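Local coordinates for protein beta-galactosidase (Streptococcus pneumoniae, PDB 4CUA) that hydrolyses terminal beta-galactosides as a multi-domain enzyme, this fragment being a carbohydrate-binding module that probably recognises galactose-containing glycans, at residues Thr132-Pro137 against Phe148-Val153; Thr50-Ser55 against Asn167-Ser172. All blocks are in the same frame, centred on the assembly; numbering follows the deposited sequence.

Contact 1: Thr132-Pro137 against Phe148-Val153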
loop_
_atom_site.group_PDB
_atom_site.type_symbol
_atom_site.label_atom_id
_atom_site.label_comp_id
_atom_site.label_asym_id
_atom_site.label_seq_id
_atom_site.Cartn_x
_atom_site.Cartn_y
_atom_site.Cartn_z
ATOM N N THR A 132 2.458 2.477 15.985
ATOM C CA THR A 132 2.866 3.372 17.081
ATOM C C THR A 132 4.293 3.864 16.928
ATOM O O THR A 132 5.114 3.198 16.333
ATOM C CB THR A 132 2.708 2.639 18.432
ATOM O OG1 THR A 132 3.395 1.396 18.457
ATOM C CG2 THR A 132 1.277 2.343 18.677
ATOM N N ASN A 133 4.553 5.036 17.465
ATOM C CA ASN A 133 5.837 5.686 17.402
ATOM C C ASN A 133 6.391 5.762 15.981
ATOM O O ASN A 133 7.534 5.425 15.664
ATOM C CB ASN A 133 6.810 4.977 18.343
ATOM C CG ASN A 133 6.456 5.211 19.820
ATOM O OD1 ASN A 133 6.449 6.340 20.263
ATOM N ND2 ASN A 133 6.065 4.178 20.472
ATOM N N LEU A 134 5.500 6.218 15.145
ATOM C CA LEU A 134 5.839 6.496 13.768
ATOM C C LEU A 134 6.928 7.525 13.638
ATOM O O LEU A 134 6.863 8.618 14.211
ATOM C CB LEU A 134 4.610 6.985 13.007
ATOM C CG LEU A 134 4.853 7.223 11.495
ATOM C CD1 LEU A 134 5.181 5.974 10.696
ATOM C CD2 LEU A 134 3.562 7.896 10.944
ATOM N N LYS A 135 7.897 7.200 12.800
ATOM C CA LYS A 135 8.852 8.149 12.328
ATOM C C LYS A 135 8.604 8.248 10.816
ATOM O O LYS A 135 8.583 7.230 10.150
ATOM C CB LYS A 135 10.285 7.714 12.585
ATOM C CG LYS A 135 10.619 7.440 14.048
ATOM C CD LYS A 135 12.129 7.280 14.241
ATOM C CE LYS A 135 12.473 7.210 15.729
ATOM N NZ LYS A 135 12.054 5.901 16.299
ATOM N N ALA A 136 8.441 9.465 10.363
ATOM C CA ALA A 136 8.018 9.729 8.967
ATOM C C ALA A 136 8.749 10.953 8.502
ATOM O O ALA A 136 9.188 11.789 9.299
ATOM C CB ALA A 136 6.531 10.003 8.929
ATOM N N PRO A 137 8.817 11.146 7.187
ATOM C CA PRO A 137 9.259 12.426 6.715
ATOM C C PRO A 137 8.413 13.590 7.211
ATOM O O PRO A 137 7.212 13.473 7.369
ATOM C CB PRO A 137 9.144 12.309 5.161
ATOM C CG PRO A 137 8.896 10.877 4.863
ATOM C CD PRO A 137 8.334 10.260 6.113
ATOM N N PHE A 148 9.272 5.271 6.223
ATOM C CA PHE A 148 8.548 5.230 7.487
ATOM C C PHE A 148 9.053 4.088 8.347
ATOM O O PHE A 148 9.432 3.038 7.853
ATOM C CB PHE A 148 7.036 4.981 7.231
ATOM C CG PHE A 148 6.401 5.968 6.314
ATOM C CD1 PHE A 148 5.922 7.185 6.744
ATOM C CD2 PHE A 148 6.273 5.664 4.957
ATOM C CE1 PHE A 148 5.324 8.087 5.870
ATOM C CE2 PHE A 148 5.668 6.564 4.094
ATOM C CZ PHE A 148 5.177 7.772 4.538
ATOM N N SER A 149 9.134 4.340 9.670
ATOM C CA SER A 149 9.476 3.300 10.617
ATOM C C SER A 149 8.578 3.475 11.848
ATOM O O SER A 149 8.074 4.572 12.091
ATOM C CB SER A 149 10.962 3.311 10.971
ATOM O OG SER A 149 11.346 4.488 11.631
ATOM N N PHE A 150 8.352 2.372 12.503
ATOM C CA PHE A 150 7.392 2.293 13.595
ATOM C C PHE A 150 7.687 1.074 14.432
ATOM O O PHE A 150 8.520 0.200 14.127
ATOM C CB PHE A 150 5.933 2.309 13.049
ATOM C CG PHE A 150 5.712 1.417 11.877
ATOM C CD1 PHE A 150 5.491 0.090 12.044
ATOM C CD2 PHE A 150 5.750 1.954 10.568
ATOM C CE1 PHE A 150 5.311 -0.776 10.954
ATOM C CE2 PHE A 150 5.596 1.101 9.485
ATOM C CZ PHE A 150 5.395 -0.239 9.671
ATOM N N ASP A 151 7.035 1.007 15.602
ATOM C CA ASP A 151 7.237 -0.139 16.446
ATOM C C ASP A 151 6.903 -1.450 15.732
ATOM O O ASP A 151 5.883 -1.578 15.073
ATOM C CB ASP A 151 6.375 -0.024 17.708
ATOM C CG ASP A 151 6.781 1.118 18.622
ATOM O OD1 ASP A 151 7.981 1.540 18.683
ATOM O OD2 ASP A 151 5.852 1.656 19.280
ATOM N N LYS A 152 7.731 -2.462 15.868
ATOM C CA LYS A 152 7.500 -3.720 15.305
ATOM C C LYS A 152 6.155 -4.358 15.687
ATOM O O LYS A 152 5.780 -4.327 16.889
ATOM C CB LYS A 152 8.656 -4.598 15.731
ATOM C CG LYS A 152 8.640 -6.003 15.296
ATOM C CD LYS A 152 9.974 -6.591 15.830
ATOM C CE LYS A 152 10.191 -6.396 17.353
ATOM N NZ LYS A 152 11.507 -6.893 17.930
ATOM N N VAL A 153 5.420 -4.859 14.699
ATOM C CA VAL A 153 4.184 -5.627 14.846
ATOM C C VAL A 153 4.258 -6.924 14.050
ATOM O O VAL A 153 4.893 -6.988 12.971
ATOM C CB VAL A 153 2.936 -4.811 14.393
ATOM C CG1 VAL A 153 2.689 -3.645 15.286
ATOM C CG2 VAL A 153 3.052 -4.314 12.967
HETATM O O HOH W 1 3.473 -0.110 15.340
HETATM O O HOH W 2 9.338 3.543 16.379
HETATM O O HOH W 3 11.470 3.479 14.454
#

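Contact 2: Thr50-Ser55 against Asn167-Ser172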
loop_
_atom_site.group_PDB
_atom_site.type_symbol
_atom_site.label_atom_id
_atom_site.label_comp_id
_atom_site.label_asym_id
_atom_site.label_seq_id
_atom_site.Cartn_x
_atom_site.Cartn_y
_atom_site.Cartn_z
ATOM N N THR A 50 -2.961 4.495 -8.730
ATOM C CA THR A 50 -3.570 5.772 -8.336
ATOM C C THR A 50 -5.022 5.505 -8.096
ATOM O O THR A 50 -5.552 4.492 -8.507
ATOM C CB THR A 50 -3.455 6.860 -9.420
ATOM O OG1 THR A 50 -4.481 6.683 -10.393
ATOM C CG2 THR A 50 -2.119 6.931 -10.127
ATOM N N ASN A 51 -5.656 6.495 -7.452
ATOM C CA ASN A 51 -7.130 6.557 -7.382
ATOM C C ASN A 51 -7.571 7.821 -8.146
ATOM O O ASN A 51 -8.576 8.444 -7.752
ATOM C CB ASN A 51 -7.667 6.469 -6.000
ATOM C CG ASN A 51 -7.228 7.589 -5.098
ATOM O OD1 ASN A 51 -6.292 8.313 -5.425
ATOM N ND2 ASN A 51 -7.873 7.699 -3.915
ATOM N N TRP A 52 -6.888 8.143 -9.217
ATOM C CA TRP A 52 -7.194 9.311 -10.048
ATOM C C TRP A 52 -8.641 9.229 -10.529
ATOM O O TRP A 52 -9.066 8.264 -11.074
ATOM C CB TRP A 52 -6.219 9.394 -11.208
ATOM C CG TRP A 52 -6.504 10.520 -12.147
ATOM C CD1 TRP A 52 -6.120 11.831 -11.989
ATOM C CD2 TRP A 52 -7.178 10.435 -13.398
ATOM N NE1 TRP A 52 -6.572 12.562 -13.073
ATOM C CE2 TRP A 52 -7.180 11.730 -13.953
ATOM C CE3 TRP A 52 -7.794 9.415 -14.095
ATOM C CZ2 TRP A 52 -7.825 12.028 -15.177
ATOM C CZ3 TRP A 52 -8.426 9.712 -15.333
ATOM C CH2 TRP A 52 -8.427 11.004 -15.840
ATOM N N ASN A 53 -9.355 10.326 -10.324
ATOM C CA ASN A 53 -10.739 10.510 -10.756
ATOM C C ASN A 53 -11.694 9.481 -10.181
ATOM O O ASN A 53 -12.733 9.209 -10.791
ATOM C CB ASN A 53 -10.794 10.569 -12.259
ATOM C CG ASN A 53 -12.094 11.176 -12.761
ATOM O OD1 ASN A 53 -12.600 12.093 -12.135
ATOM N ND2 ASN A 53 -12.642 10.630 -13.845
ATOM N N ARG A 54 -11.423 8.923 -9.013
ATOM C CA ARG A 54 -12.310 7.980 -8.375
ATOM C C ARG A 54 -13.178 8.752 -7.384
ATOM O O ARG A 54 -12.862 9.887 -6.999
ATOM C CB ARG A 54 -11.547 6.782 -7.740
ATOM C CG ARG A 54 -10.774 5.943 -8.724
ATOM C CD ARG A 54 -11.666 5.204 -9.716
ATOM N NE ARG A 54 -12.378 4.124 -9.072
ATOM C CZ ARG A 54 -13.120 3.227 -9.745
ATOM N NH1 ARG A 54 -13.330 3.357 -11.063
ATOM N NH2 ARG A 54 -13.597 2.200 -9.099
ATOM N N SER A 55 -14.251 8.149 -6.950
ATOM C CA SER A 55 -15.245 8.884 -6.195
ATOM C C SER A 55 -14.844 9.198 -4.759
ATOM O O SER A 55 -15.280 10.208 -4.192
ATOM C CB SER A 55 -16.558 8.116 -6.234
ATOM O OG SER A 55 -16.417 6.814 -5.655
ATOM N N ASN A 167 -5.723 19.979 -4.377
ATOM C CA ASN A 167 -5.435 20.377 -5.728
ATOM C C ASN A 167 -5.138 19.234 -6.722
ATOM O O ASN A 167 -4.710 19.474 -7.842
ATOM C CB ASN A 167 -4.332 21.456 -5.770
ATOM C CG ASN A 167 -2.948 20.930 -5.436
ATOM O OD1 ASN A 167 -2.763 19.798 -4.999
ATOM N ND2 ASN A 167 -1.957 21.758 -5.682
ATOM N N LYS A 168 -5.404 17.996 -6.306
ATOM C CA LYS A 168 -5.189 16.848 -7.170
ATOM C C LYS A 168 -6.498 16.089 -7.333
ATOM O O LYS A 168 -7.413 16.229 -6.521
ATOM C CB LYS A 168 -4.135 15.945 -6.524
ATOM C CG LYS A 168 -2.758 16.530 -6.371
ATOM C CD LYS A 168 -2.093 16.917 -7.659
ATOM C CE LYS A 168 -0.644 17.362 -7.457
ATOM N NZ LYS A 168 0.011 17.641 -8.731
ATOM N N ARG A 169 -6.525 15.199 -8.319
ATOM C CA ARG A 169 -7.661 14.346 -8.564
ATOM C C ARG A 169 -7.402 12.890 -8.008
ATOM O O ARG A 169 -8.231 11.998 -8.147
ATOM C CB ARG A 169 -7.992 14.338 -10.051
ATOM C CG ARG A 169 -8.490 15.711 -10.598
ATOM C CD ARG A 169 -8.647 15.710 -12.087
ATOM N NE ARG A 169 -9.872 14.965 -12.483
ATOM C CZ ARG A 169 -10.180 14.664 -13.739
ATOM N NH1 ARG A 169 -9.441 15.052 -14.750
ATOM N NH2 ARG A 169 -11.316 14.001 -13.961
ATOM N N GLY A 170 -6.227 12.690 -7.379
ATOM C CA GLY A 170 -5.952 11.424 -6.721
ATOM C C GLY A 170 -4.579 11.391 -6.119
ATOM O O GLY A 170 -3.792 12.316 -6.292
ATOM N N THR A 171 -4.348 10.262 -5.421
ATOM C CA THR A 171 -3.070 9.914 -4.799
ATOM C C THR A 171 -2.409 8.928 -5.733
ATOM O O THR A 171 -3.073 8.210 -6.477
ATOM C CB THR A 171 -3.286 9.327 -3.423
ATOM O OG1 THR A 171 -3.966 10.339 -2.646
ATOM C CG2 THR A 171 -1.961 9.024 -2.736
ATOM N N SER A 172 -1.088 8.904 -5.686
ATOM C CA SER A 172 -0.323 8.091 -6.603
ATOM C C SER A 172 0.967 7.495 -6.003
ATOM O O SER A 172 1.757 8.202 -5.395
ATOM C CB SER A 172 0.046 8.925 -7.817
ATOM O OG SER A 172 0.822 8.229 -8.792
HETATM O O HOH W 4 -6.395 9.091 -1.719
HETATM O O HOH W 5 -11.736 14.348 -10.553
HETATM O O HOH W 6 -10.961 11.799 -6.586
#

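Contact 1: Thr132-Pro137 against Phe148-Val153
Lys135 and Ser149 form a single antiparallel hydrogen-bonded pair: Lys135 N reaches Ser149 O at 2.7 Å, and Ser149 N returns to Lys135 O at 3.0 Å. The tight part of the contact lies on the side of the two phenylalanines. There Ala136 CB sits at the edge of the Phe148 ring, 3.6 Å from its CD1, while Pro137 CD approaches CE1 obliquely. Leu134, its CG anti to the backbone N (chi1 -176°), sends CD1 into the angle between the aromatic residues, touching Phe148 CB and the edge of the Phe150 ring.

Polar groups hold the Thr132 end. Asp151 OD2 takes two bonds, from Thr132 OG1 at 2.6 Å on its anti side and from Asn133 ND2 at 2.8 Å through its syn lone pair, a grip that should fix the carboxylate's rotation and favour its charged form. Asp151 N also binds Thr132 O. The Lys135 side is looser and wetter: the exposed lysine chain runs past Ser149 OG, and a water joins its NZ to that hydroxyl.

The loop thus lies along strand 145-155 as an irregular edge. Strand 70-83 pairs with that strand through Phe148 and Phe150, and Ile97 and Tyr95 of strand 94-100 meet the apolar face formed by Leu134, Ala136 and Phe148.

Contact 2: Thr50-Ser55 against Asn167-Ser172
Two loops of the galactose-binding-like beta-sandwich meet here, continuing the short antiparallel pairing of strands 49-50 and 172-177. Thr50 and Ser172 are a non-hydrogen-bonded pair, with Thr50 CG2 lying 3.5 Å from Ser172 OG. The methyl touches the serine, while Thr50 OG1 bonds to Asp29 and Ser172 OG to His84.

Beyond this pair the bonding passes from backbone to side chain. Asn51 N makes a long bond to Thr171 O, whereas Thr171 N turns to the Asn51 side chain, meeting OD1 at 2.8 Å nearly along the C=O axis. With CG placed between the backbone N and the carbonyl carbon (chi1 62°), the Asn51 amide is held beside the opposing chain, and a water ties its ND2 to Thr171 OG1. Close packing at Gly170 brings its CA within 3.4 Å of Asn51 OD1.

Thr50 OG1 accepts from Trp52 N at 3.1 Å, closing an ST turn that overlaps the type II beta turn from Asn51 to Arg54. Asn53 N, at the tip of that turn, bonds to Arg169 O. The Arg169 side chain runs alongside Trp52, its CB 3.7 Å from CD1. A bend at chi3 (75°) brings one guanidinium face over Trp52 CZ2, which lies 3.5 Å from NH1, but the two planes are 55° apart and are not stacked parallel. Asn53 OD1 lies at the guanidinium edge and takes a weak bond from NH2; a water links this oxygen to Arg169 NE.

Arg54 forms a salt bridge with Asp24, tying the turn to another loop. In galactose-binding-like folds, loops at an end of the sandwich often carry the ligand site; this pairing joins two of the module's loops.

Contact 1 and contact 2 occupy different margins of the same galactose-binding-like domain, with centres about 26 Å apart and nearest atoms about 10 Å apart. Along the chain, 50-55 comes first, followed by both segments of contact 1 and then 167-172, so contact 2 brings together regions flanking the whole of contact 1. Strand 70-83 connects them through the sheet, pairing with strand 145-155 of contact 1 and with strand 172-177, which begins within contact 2 at Ser172. One contact lines a sheet edge, while the other joins loops far apart in sequence in the part of the fold nearer the calcium ion, whose ligands include Asn47, Thr174 and Glu175.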